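Protein FimX (Pseudomonas aeruginosa PAO1, PDB 3HV8) contains an EAL domain with a TIM-barrel-like fold and binds C2E in a pocket of that domain. Local coordinates at residues F198-N203 and V227-S232; V40-G45 and A244-G249; L187-I192 and Q221-I226. All coordinates share one frame; numbering follows the deposited sequence. Where two conformers were deposited one is given.

Interaction 1: F198-N203 and V227-S232; sequences FVQDLN and VPFVES. With C2E (9,9'-[(2R,3R,3aS,5S,7aR,9R,10R,10aS,12S,14aR)-3,5,10,12-tetrahydroxy-5,12-dioxidooctahydro-2H,7H-difuro[3,2-d:3',2'-j][1,3,7,9,2,8]tetraoxadiphosphacyclododecine-2,9-diyl]bis(2-amino-1,9-dihydro-6H-purin-6-one)), chain B.
Val199 carries most of this contact. Its CG1 meets Val227 CG1 at 3.4 Å, tight for two methyl carbons. The two valine side chains run antiparallel past one another. Chi1 of -63° sets Val199 CG1 anti to the carbonyl carbon and leaves CG2 between the backbone N and the carbonyl carbon. That rotation turns CG2 to the bend of the opposite loop. There Val199 CG2 comes 3.6 Å from Pro228 O and 3.9 Å from Phe229 CB. All of this is van der Waals packing between two loops, each of which runs from a strand to a helix.

Phe229 links this packing to C2E. One face of its ring is turned to a guanine base of the ligand. The base overlaps the rim rather than the centre of the ring, with Phe229 CE1 3.3 Å from C2E N2. Pro228 CB lies in the plane of the ring, at its edge. Glu231 is extended beyond CG and holds the edge of the same base. Its OE1 accepts from C2E N1 at 2.7 Å, with an N-H...O angle of 162°. C2E N2 gives the same oxygen a second, weak bond of 3.2 Å.

Further out, Val230 makes backbone bonds to Gln248 and Tyr251. Ser232 OG caps helix 233-242 by accepting from Val235 N. Tyr250 N and Asp84 are other partners of the ligand.

The chemistry is therefore divided. Methyl groups join the loops to each other, while one carboxylate oxygen takes the neighbouring N1 and N2 hydrogens, a donor pair that guanine presents and adenine does not.

Interaction 2: V40-G45 and A244-G249; sequences VISLRG and ATYIQG
Arg44 reaches across to Ala244 and Thr245. Its CB already points toward the other segment. The Arg44 side chain crosses that of Thr245 at about a right angle, and Arg44 CG touches Thr245 CG2 at 3.8 Å. The chain then bends at chi2 (-57°), which brings the guanidinium round to the carbonyl of Ala244. NE lies 3.0 Å from Ala244 O, and NH1 is also 3.0 Å from Ala244 O. The grip is side-on, with both nitrogens on one oxygen and on the same face of its carbonyl plane. Neither donor sits in that plane. Leu43 CB covers part of one guanidinium face. NH1 also bonds to Trp240 O, and Trp240 adds a cation-pi contact.

Beside this clasp the backbones pair as antiparallel strands. Ile41 and Ile247 form the hydrogen-bonded pair, with Ile41 N 2.8 Å from Ile247 O and Ile247 N 2.9 Å from Ile41 O. Leu43 N extends the pairing with an almost straight bond of 2.9 Å to Thr245 O. That oxygen also accepts from a water, which lies 2.6 Å from Ser42 OG. Ser42 OG also accepts from Asp46 N.

Ser42 and Tyr246 are the non-hydrogen-bonded pair. Ser42 CB rests near Tyr246 CE1, and Val40 CG1 packs across Tyr246 CB. Ile41 and Ile247 occupy the other face of the sheet. Leu43 CD1 meets Ile247 CG2 at 3.9 Å, and helix 233-242 covers Ile247. Gln248 NE2 lies beside Val40 CG2 and bonds to Glu52, while its OE1 takes Lys193 NZ.

Strand 33-42 thus runs against short strand 246-247, which is itself parallel to strand 224-227. An antiparallel first strand that closes an otherwise mainly parallel barrel is the hallmark of the EAL-domain variant of the TIM barrel.

Interaction 3: L187-I192 and Q221-I226; sequences LTVQFI and QQKLSI
Lys223 NZ holds Val189 O at 2.8 Å, approaching in the plane of that carbonyl. A water, 2.8 Å from the same NZ, links it on to Leu187 O. The contact lies in a beta-alpha-beta unit of the barrel: strand 191-194, helix 205-220 and strand 224-227. A Schellman motif with Gln222 at positive phi ends the helix and leads into the second strand.

A bend at chi2 of Lys223 (-52°) directs its amine to the loop before the first strand. On the way, Lys223 CB touches Ile192 CG1 at 3.8 Å. The two strands are parallel. Leu224 N bonds to Gln190 O at 3.0 Å, Ile192 N to Leu224 O at 2.8 Å, and Ile226 N to Ile192 O at 2.9 Å. A second water joins Gln190 O to Gln222 O.

Ser225 OG leaves the pair and bonds to His219. On the other face of the sheet, the Phe191 and Leu224 side chains leave the backbone together, flank to flank. Phe108 meets the Phe191 ring edge-to-face. Leu224 CD1 sits over one face of the Phe191 ring in a CH-pi contact, 4.0 Å from its centroid and 29° off the normal.

In the fold
Three neighbouring strands connect these contacts. Strand 224-227 pairs with 191-194 in interaction 3, and its other edge meets strand 246-247 of interaction 2. Thr245 OG1 and Tyr246 N lie 2.8 Å and 3.0 Å from Ser225 O, probable hydrogen bonds. Further along, Val227 N is 2.9 Å from Tyr246 O and Val230 N is 3.0 Å from Gln248 O, joining interactions 1 and 2. Their centres are 14 Å apart, while those of 1 and 3 are 20 Å apart. Interaction 1 supplies Phe229, Val230 and Glu231 to the C2E pocket, and interaction 2 supplies Gly249. Interaction 3 supplies no pocket residue; the side chain of Ile226 is about 10 Å from C2E.

Interaction 1: F198-N203 and V227-S232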
loop_
_atom_site.group_PDB
_atom_site.type_symbol
_atom_site.label_atom_id
_atom_site.label_comp_id
_atom_site.label_asym_id
_atom_site.label_seq_id
_atom_site.Cartn_x
_atom_site.Cartn_y
_atom_site.Cartn_z
ATOM N N PHE A 198 7.671 14.599 2.080
ATOM C CA PHE A 198 8.203 14.967 3.388
ATOM C C PHE A 198 9.672 14.623 3.583
ATOM O O PHE A 198 10.294 15.104 4.539
ATOM C CB PHE A 198 7.376 14.359 4.522
ATOM C CG PHE A 198 6.037 15.005 4.700
ATOM C CD1 PHE A 198 5.909 16.164 5.449
ATOM C CD2 PHE A 198 4.903 14.455 4.125
ATOM C CE1 PHE A 198 4.673 16.770 5.617
ATOM C CE2 PHE A 198 3.665 15.056 4.287
ATOM C CZ PHE A 198 3.552 16.212 5.033
ATOM N N VAL A 199 10.238 13.801 2.700
ATOM C CA VAL A 199 11.667 13.495 2.826
ATOM C C VAL A 199 12.514 14.205 1.778
ATOM O O VAL A 199 13.676 13.869 1.580
ATOM C CB VAL A 199 11.981 11.981 2.835
ATOM C CG1 VAL A 199 11.347 11.333 4.052
ATOM C CG2 VAL A 199 11.530 11.317 1.549
ATOM N N GLN A 200 11.930 15.195 1.116
ATOM C CA GLN A 200 12.697 16.008 0.184
ATOM C C GLN A 200 13.237 17.210 0.952
ATOM O O GLN A 200 12.624 17.668 1.921
ATOM C CB GLN A 200 11.829 16.459 -0.997
ATOM C CG GLN A 200 10.965 15.365 -1.620
ATOM C CD GLN A 200 11.769 14.178 -2.121
ATOM O OE1 GLN A 200 11.341 13.022 -2.007
ATOM N NE2 GLN A 200 12.943 14.454 -2.676
ATOM N N ASP A 201 14.401 17.700 0.540
ATOM C CA ASP A 201 14.978 18.917 1.124
ATOM C C ASP A 201 15.142 18.840 2.647
ATOM O O ASP A 201 14.805 19.781 3.372
ATOM C CB ASP A 201 14.133 20.136 0.735
ATOM C CG ASP A 201 13.885 20.219 -0.766
ATOM O OD1 ASP A 201 12.771 20.620 -1.169
ATOM O OD2 ASP A 201 14.802 19.872 -1.544
ATOM N N LEU A 202 15.665 17.713 3.122
ATOM C CA LEU A 202 15.843 17.476 4.550
ATOM C C LEU A 202 17.118 18.126 5.083
ATOM O O LEU A 202 17.468 17.967 6.250
ATOM C CB LEU A 202 15.845 15.975 4.846
ATOM C CG LEU A 202 14.468 15.311 4.830
ATOM C CD1 LEU A 202 14.583 13.831 5.158
ATOM C CD2 LEU A 202 13.550 16.018 5.810
ATOM N N ASN A 203 17.812 18.851 4.215
ATOM C CA ASN A 203 18.954 19.653 4.631
ATOM C C ASN A 203 18.473 20.922 5.317
ATOM O O ASN A 203 19.205 21.544 6.086
ATOM C CB ASN A 203 19.814 20.007 3.421
ATOM C CG ASN A 203 18.988 20.232 2.169
ATOM O OD1 ASN A 203 18.694 21.370 1.805
ATOM N ND2 ASN A 203 18.594 19.142 1.513
ATOM N N VAL A 227 7.894 5.480 6.379
ATOM C CA VAL A 227 8.388 6.589 5.576
ATOM C C VAL A 227 9.053 6.062 4.324
ATOM O O VAL A 227 10.046 5.337 4.393
ATOM C CB VAL A 227 9.391 7.459 6.351
ATOM C CG1 VAL A 227 9.826 8.630 5.501
ATOM C CG2 VAL A 227 8.738 7.973 7.627
ATOM N N PRO A 228 8.497 6.397 3.164
ATOM C CA PRO A 228 9.027 5.880 1.910
ATOM C C PRO A 228 9.987 6.859 1.229
ATOM O O PRO A 228 10.328 7.909 1.789
ATOM C CB PRO A 228 7.754 5.744 1.069
ATOM C CG PRO A 228 6.961 6.950 1.472
ATOM C CD PRO A 228 7.246 7.151 2.960
ATOM N N PHE A 229 10.390 6.500 0.016
ATOM C CA PHE A 229 11.277 7.326 -0.821
ATOM C C PHE A 229 12.661 7.541 -0.203
ATOM O O PHE A 229 13.308 8.563 -0.441
ATOM C CB PHE A 229 10.614 8.666 -1.178
ATOM C CG PHE A 229 9.589 8.562 -2.286
ATOM C CD1 PHE A 229 9.804 9.183 -3.507
ATOM C CD2 PHE A 229 8.426 7.835 -2.110
ATOM C CE1 PHE A 229 8.872 9.089 -4.532
ATOM C CE2 PHE A 229 7.480 7.733 -3.139
ATOM C CZ PHE A 229 7.712 8.362 -4.345
ATOM N N VAL A 230 13.111 6.582 0.597
ATOM C CA VAL A 230 14.468 6.655 1.134
ATOM C C VAL A 230 15.451 6.339 0.008
ATOM O O VAL A 230 15.496 5.221 -0.498
ATOM C CB VAL A 230 14.661 5.698 2.325
ATOM C CG1 VAL A 230 16.118 5.769 2.831
ATOM C CG2 VAL A 230 13.696 6.044 3.449
ATOM N N GLU A 231 16.235 7.340 -0.393
ATOM C CA GLU A 231 17.202 7.143 -1.474
ATOM C C GLU A 231 18.630 7.472 -1.067
ATOM O O GLU A 231 19.522 7.450 -1.918
ATOM C CB GLU A 231 16.824 7.978 -2.696
ATOM C CG GLU A 231 15.407 7.678 -3.217
ATOM C CD GLU A 231 15.162 8.237 -4.603
ATOM O OE1 GLU A 231 14.000 8.579 -4.909
ATOM O OE2 GLU A 231 16.130 8.342 -5.385
ATOM N N SER A 232 18.851 7.759 0.214
ATOM C CA SER A 232 20.173 8.189 0.692
ATOM C C SER A 232 20.404 7.800 2.147
ATOM O O SER A 232 19.451 7.652 2.918
ATOM C CB SER A 232 20.352 9.704 0.546
ATOM O OG SER A 232 19.479 10.443 1.382
HETATM P P1 C2E B . 2.400 4.942 -4.649
HETATM O O2P C2E B . 2.077 5.250 -3.115
HETATM O O1P C2E B . 2.930 6.196 -5.221
HETATM O "O5'" C2E B . 3.576 3.892 -4.881
HETATM C "C5'" C2E B . 4.929 4.377 -4.779
HETATM C "C4'" C2E B . 5.565 4.728 -6.141
HETATM O "O4'" C2E B . 6.939 5.129 -5.919
HETATM C "C3'" C2E B . 5.643 3.416 -6.910
HETATM O "O3'" C2E B . 5.410 3.669 -8.304
HETATM C "C2'" C2E B . 7.068 2.886 -6.622
HETATM O "O2'" C2E B . 7.600 2.090 -7.663
HETATM C "C1'" C2E B . 7.841 4.200 -6.502
HETATM N N9 C2E B . 9.038 4.132 -5.678
HETATM C C8 C2E B . 9.365 3.164 -4.758
HETATM N N7 C2E B . 10.430 3.537 -4.086
HETATM C C5 C2E B . 10.843 4.749 -4.562
HETATM C C6 C2E B . 11.914 5.610 -4.235
HETATM O O6 C2E B . 12.708 5.376 -3.321
HETATM N N1 C2E B . 12.020 6.738 -4.952
HETATM C C2 C2E B . 11.146 7.046 -5.948
HETATM N N2 C2E B . 11.317 8.220 -6.633
HETATM N N3 C2E B . 10.146 6.255 -6.262
HETATM C C4 C2E B . 9.972 5.119 -5.585
HETATM P P11 C2E B . 4.411 2.666 -9.069
HETATM O O21 C2E B . 4.376 3.095 -10.583
HETATM O O11 C2E B . 4.776 1.257 -8.818
HETATM O O5A C2E B . 3.005 2.907 -8.377
HETATM C C5A C2E B . 2.398 4.204 -8.470
HETATM C C4A C2E B . 0.987 4.179 -7.889
HETATM O O4A C2E B . 0.184 3.253 -8.637
HETATM C C3A C2E B . 0.899 3.693 -6.441
HETATM O O3A C2E B . 1.082 4.741 -5.497
HETATM C C2A C2E B . -0.568 3.264 -6.375
HETATM O O2A C2E B . -1.423 4.417 -6.282
HETATM C C1A C2E B . -0.784 2.685 -7.778
HETATM N N91 C2E B . -0.578 1.243 -7.728
HETATM C C81 C2E B . 0.578 0.538 -7.905
HETATM N N71 C2E B . 0.313 -0.734 -7.779
HETATM C C51 C2E B . -1.029 -0.909 -7.589
HETATM C C61 C2E B . -1.893 -2.012 -7.430
HETATM O O61 C2E B . -1.492 -3.179 -7.334
HETATM N N11 C2E B . -3.211 -1.717 -7.280
HETATM C C21 C2E B . -3.697 -0.437 -7.285
HETATM N N21 C2E B . -5.031 -0.227 -7.084
HETATM N N31 C2E B . -2.907 0.597 -7.404
HETATM C C41 C2E B . -1.598 0.372 -7.571
#

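Interaction 2: V40-G45 and A244-G249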
loop_
_atom_site.group_PDB
_atom_site.type_symbol
_atom_site.label_atom_id
_atom_site.label_comp_id
_atom_site.label_asym_id
_atom_site.label_seq_id
_atom_site.Cartn_x
_atom_site.Cartn_y
_atom_site.Cartn_z
ATOM N N VAL A 40 9.478 -3.490 2.952
ATOM C CA VAL A 40 9.259 -2.442 3.936
ATOM C C VAL A 40 10.026 -2.880 5.181
ATOM O O VAL A 40 9.786 -3.959 5.725
ATOM C CB VAL A 40 7.733 -2.256 4.230
ATOM C CG1 VAL A 40 7.497 -1.219 5.302
ATOM C CG2 VAL A 40 6.986 -1.864 2.938
ATOM N N ILE A 41 10.954 -2.039 5.617
ATOM C CA ILE A 41 11.944 -2.426 6.615
ATOM C C ILE A 41 11.580 -1.900 8.012
ATOM O O ILE A 41 11.306 -0.712 8.173
ATOM C CB ILE A 41 13.348 -1.921 6.163
ATOM C CG1 ILE A 41 13.945 -2.870 5.113
ATOM C CG2 ILE A 41 14.294 -1.835 7.338
ATOM C CD1 ILE A 41 13.240 -2.853 3.776
ATOM N N SER A 42 11.580 -2.794 9.006
ATOM C CA SER A 42 11.353 -2.424 10.412
ATOM C C SER A 42 12.617 -1.829 11.007
ATOM O O SER A 42 13.702 -2.411 10.866
ATOM C CB SER A 42 10.938 -3.647 11.253
ATOM O OG SER A 42 10.948 -3.347 12.649
ATOM N N LEU A 43 12.478 -0.695 11.682
ATOM C CA LEU A 43 13.595 -0.090 12.405
ATOM C C LEU A 43 13.572 -0.413 13.897
ATOM O O LEU A 43 14.518 -0.079 14.604
ATOM C CB LEU A 43 13.613 1.423 12.211
ATOM C CG LEU A 43 13.881 1.883 10.771
ATOM C CD1 LEU A 43 14.016 3.385 10.722
ATOM C CD2 LEU A 43 15.155 1.191 10.235
ATOM N N ARG A 44 12.511 -1.057 14.380
ATOM C CA ARG A 44 12.323 -1.172 15.831
ATOM C C ARG A 44 12.264 -2.597 16.353
ATOM O O ARG A 44 11.895 -2.820 17.504
ATOM C CB ARG A 44 11.069 -0.410 16.265
ATOM C CG ARG A 44 11.007 1.011 15.731
ATOM C CD ARG A 44 12.232 1.858 16.137
ATOM N NE ARG A 44 12.353 3.047 15.287
ATOM C CZ ARG A 44 13.409 3.854 15.241
ATOM N NH1 ARG A 44 13.412 4.899 14.412
ATOM N NH2 ARG A 44 14.464 3.618 16.015
ATOM N N GLY A 45 12.618 -3.557 15.509
ATOM C CA GLY A 45 12.819 -4.920 15.960
ATOM C C GLY A 45 11.735 -5.902 15.583
ATOM O O GLY A 45 11.726 -7.040 16.054
ATOM N N ALA A 244 10.903 6.905 13.037
ATOM C CA ALA A 244 10.069 6.150 12.086
ATOM C C ALA A 244 10.063 4.660 12.435
ATOM O O ALA A 244 11.126 4.075 12.705
ATOM C CB ALA A 244 10.596 6.335 10.682
ATOM N N THR A 245 8.896 4.011 12.410
ATOM C CA THR A 245 8.889 2.577 12.716
ATOM C C THR A 245 9.313 1.691 11.538
ATOM O O THR A 245 9.857 0.604 11.753
ATOM C CB THR A 245 7.573 2.060 13.349
ATOM O OG1 THR A 245 6.471 2.704 12.731
ATOM C CG2 THR A 245 7.541 2.383 14.839
ATOM N N TYR A 246 9.059 2.163 10.313
ATOM C CA TYR A 246 9.433 1.459 9.101
ATOM C C TYR A 246 9.880 2.443 8.041
ATOM O O TYR A 246 9.434 3.598 8.020
ATOM C CB TYR A 246 8.247 0.685 8.488
ATOM C CG TYR A 246 7.593 -0.342 9.374
ATOM C CD1 TYR A 246 7.951 -1.680 9.301
ATOM C CD2 TYR A 246 6.565 0.020 10.243
ATOM C CE1 TYR A 246 7.341 -2.633 10.114
ATOM C CE2 TYR A 246 5.963 -0.918 11.057
ATOM C CZ TYR A 246 6.341 -2.242 10.971
ATOM O OH TYR A 246 5.728 -3.191 11.772
ATOM N N ILE A 247 10.759 1.961 7.164
ATOM C CA ILE A 247 11.177 2.727 6.001
ATOM C C ILE A 247 11.147 1.887 4.721
ATOM O O ILE A 247 11.109 0.651 4.755
ATOM C CB ILE A 247 12.580 3.359 6.213
ATOM C CG1 ILE A 247 13.609 2.266 6.505
ATOM C CG2 ILE A 247 12.523 4.435 7.302
ATOM C CD1 ILE A 247 15.053 2.803 6.585
ATOM N N GLN A 248 11.139 2.578 3.586
ATOM C CA GLN A 248 11.092 1.950 2.286
ATOM C C GLN A 248 11.754 2.902 1.294
ATOM O O GLN A 248 11.707 4.127 1.474
ATOM C CB GLN A 248 9.630 1.724 1.881
ATOM C CG GLN A 248 9.452 0.835 0.669
ATOM C CD GLN A 248 8.051 0.936 0.106
ATOM O OE1 GLN A 248 7.520 2.029 -0.063
ATOM N NE2 GLN A 248 7.458 -0.202 -0.198
ATOM N N GLY A 249 12.359 2.340 0.251
ATOM C CA GLY A 249 12.926 3.172 -0.796
ATOM C C GLY A 249 13.934 2.445 -1.646
ATOM O O GLY A 249 14.360 1.336 -1.320
HETATM O O HOH W 1 9.322 -1.494 13.473
#

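Interaction 3: L187-I192 and Q221-I226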
loop_
_atom_site.group_PDB
_atom_site.type_symbol
_atom_site.label_atom_id
_atom_site.label_comp_id
_atom_site.label_asym_id
_atom_site.label_seq_id
_atom_site.Cartn_x
_atom_site.Cartn_y
_atom_site.Cartn_z
ATOM N N LEU A 187 -11.485 5.839 10.850
ATOM C CA LEU A 187 -11.027 4.657 10.134
ATOM C C LEU A 187 -10.341 3.677 11.067
ATOM O O LEU A 187 -9.872 4.059 12.140
ATOM C CB LEU A 187 -10.072 5.067 9.017
ATOM C CG LEU A 187 -10.645 6.129 8.074
ATOM C CD1 LEU A 187 -9.615 6.604 7.059
ATOM C CD2 LEU A 187 -11.914 5.626 7.371
ATOM N N THR A 188 -10.279 2.417 10.656
ATOM C CA THR A 188 -9.612 1.363 11.404
ATOM C C THR A 188 -8.321 1.060 10.647
ATOM O O THR A 188 -8.314 0.329 9.653
ATOM C CB THR A 188 -10.497 0.118 11.498
ATOM O OG1 THR A 188 -11.780 0.502 12.029
ATOM C CG2 THR A 188 -9.892 -0.938 12.375
ATOM N N VAL A 189 -7.234 1.687 11.073
ATOM C CA VAL A 189 -5.963 1.516 10.385
ATOM C C VAL A 189 -4.845 1.412 11.407
ATOM O O VAL A 189 -4.890 2.036 12.474
ATOM C CB VAL A 189 -5.679 2.658 9.385
ATOM C CG1 VAL A 189 -6.737 2.706 8.284
ATOM C CG2 VAL A 189 -5.598 3.989 10.105
ATOM N N GLN A 190 -3.845 0.610 11.083
ATOM C CA GLN A 190 -2.735 0.388 11.994
ATOM C C GLN A 190 -1.460 1.058 11.495
ATOM O O GLN A 190 -0.587 1.394 12.301
ATOM C CB GLN A 190 -2.491 -1.105 12.188
ATOM C CG GLN A 190 -3.664 -1.853 12.842
ATOM C CD GLN A 190 -4.715 -2.255 11.842
ATOM O OE1 GLN A 190 -4.466 -2.280 10.639
ATOM N NE2 GLN A 190 -5.910 -2.558 12.332
ATOM N N PHE A 191 -1.341 1.243 10.183
ATOM C CA PHE A 191 -0.121 1.805 9.602
ATOM C C PHE A 191 -0.451 3.101 8.889
ATOM O O PHE A 191 -1.503 3.210 8.232
ATOM C CB PHE A 191 0.503 0.867 8.548
ATOM C CG PHE A 191 0.889 -0.511 9.060
ATOM C CD1 PHE A 191 2.200 -0.798 9.436
ATOM C CD2 PHE A 191 -0.038 -1.546 9.064
ATOM C CE1 PHE A 191 2.548 -2.086 9.869
ATOM C CE2 PHE A 191 0.304 -2.822 9.485
ATOM C CZ PHE A 191 1.599 -3.101 9.883
ATOM N N ILE A 192 0.465 4.063 8.943
ATOM C CA ILE A 192 0.308 5.303 8.193
ATOM C C ILE A 192 1.593 5.565 7.430
ATOM O O ILE A 192 2.684 5.683 8.036
ATOM C CB ILE A 192 0.006 6.505 9.115
ATOM C CG1 ILE A 192 -1.308 6.311 9.889
ATOM C CG2 ILE A 192 -0.026 7.789 8.309
ATOM C CD1 ILE A 192 -2.574 6.329 8.988
ATOM N N GLN A 221 -0.807 8.897 18.415
ATOM C CA GLN A 221 -2.073 8.265 18.045
ATOM C C GLN A 221 -1.924 6.745 17.896
ATOM O O GLN A 221 -2.847 6.057 17.454
ATOM C CB GLN A 221 -2.631 8.866 16.744
ATOM C CG GLN A 221 -2.787 10.369 16.761
ATOM C CD GLN A 221 -3.801 10.791 17.784
ATOM O OE1 GLN A 221 -4.760 10.063 18.050
ATOM N NE2 GLN A 221 -3.599 11.964 18.377
ATOM N N GLN A 222 -0.759 6.227 18.283
ATOM C CA GLN A 222 -0.485 4.792 18.309
ATOM C C GLN A 222 -0.569 4.156 16.916
ATOM O O GLN A 222 -0.926 2.990 16.769
ATOM C CB GLN A 222 -1.383 4.082 19.321
ATOM C CG GLN A 222 -0.971 4.392 20.757
ATOM C CD GLN A 222 -2.150 4.581 21.672
ATOM O OE1 GLN A 222 -2.071 5.313 22.661
ATOM N NE2 GLN A 222 -3.264 3.943 21.339
ATOM N N LYS A 223 -0.202 4.936 15.908
ATOM C CA LYS A 223 -0.106 4.436 14.540
ATOM C C LYS A 223 1.342 4.153 14.201
ATOM O O LYS A 223 2.237 4.923 14.573
ATOM C CB LYS A 223 -0.653 5.459 13.557
ATOM C CG LYS A 223 -2.095 5.912 13.826
ATOM C CD LYS A 223 -3.037 4.737 13.963
ATOM C CE LYS A 223 -4.492 5.228 14.025
ATOM N NZ LYS A 223 -5.419 4.114 14.272
ATOM N N LEU A 224 1.574 3.043 13.515
ATOM C CA LEU A 224 2.912 2.718 13.017
ATOM C C LEU A 224 3.256 3.561 11.802
ATOM O O LEU A 224 2.551 3.522 10.796
ATOM C CB LEU A 224 2.987 1.245 12.635
ATOM C CG LEU A 224 2.658 0.274 13.774
ATOM C CD1 LEU A 224 2.263 -1.081 13.237
ATOM C CD2 LEU A 224 3.872 0.174 14.673
ATOM N N SER A 225 4.341 4.319 11.877
ATOM C CA SER A 225 4.751 5.146 10.749
ATOM C C SER A 225 5.594 4.380 9.733
ATOM O O SER A 225 6.469 3.590 10.093
ATOM C CB SER A 225 5.531 6.361 11.251
ATOM O OG SER A 225 6.629 5.961 12.071
ATOM N N ILE A 226 5.304 4.607 8.458
ATOM C CA ILE A 226 6.149 4.105 7.376
ATOM C C ILE A 226 6.588 5.319 6.571
ATOM O O ILE A 226 5.758 6.119 6.142
ATOM C CB ILE A 226 5.389 3.151 6.430
ATOM C CG1 ILE A 226 4.772 1.984 7.210
ATOM C CG2 ILE A 226 6.329 2.682 5.333
ATOM C CD1 ILE A 226 3.812 1.100 6.381
HETATM O O HOH W 2 -7.605 5.345 13.045
HETATM O O HOH W 3 -0.926 0.784 14.998
#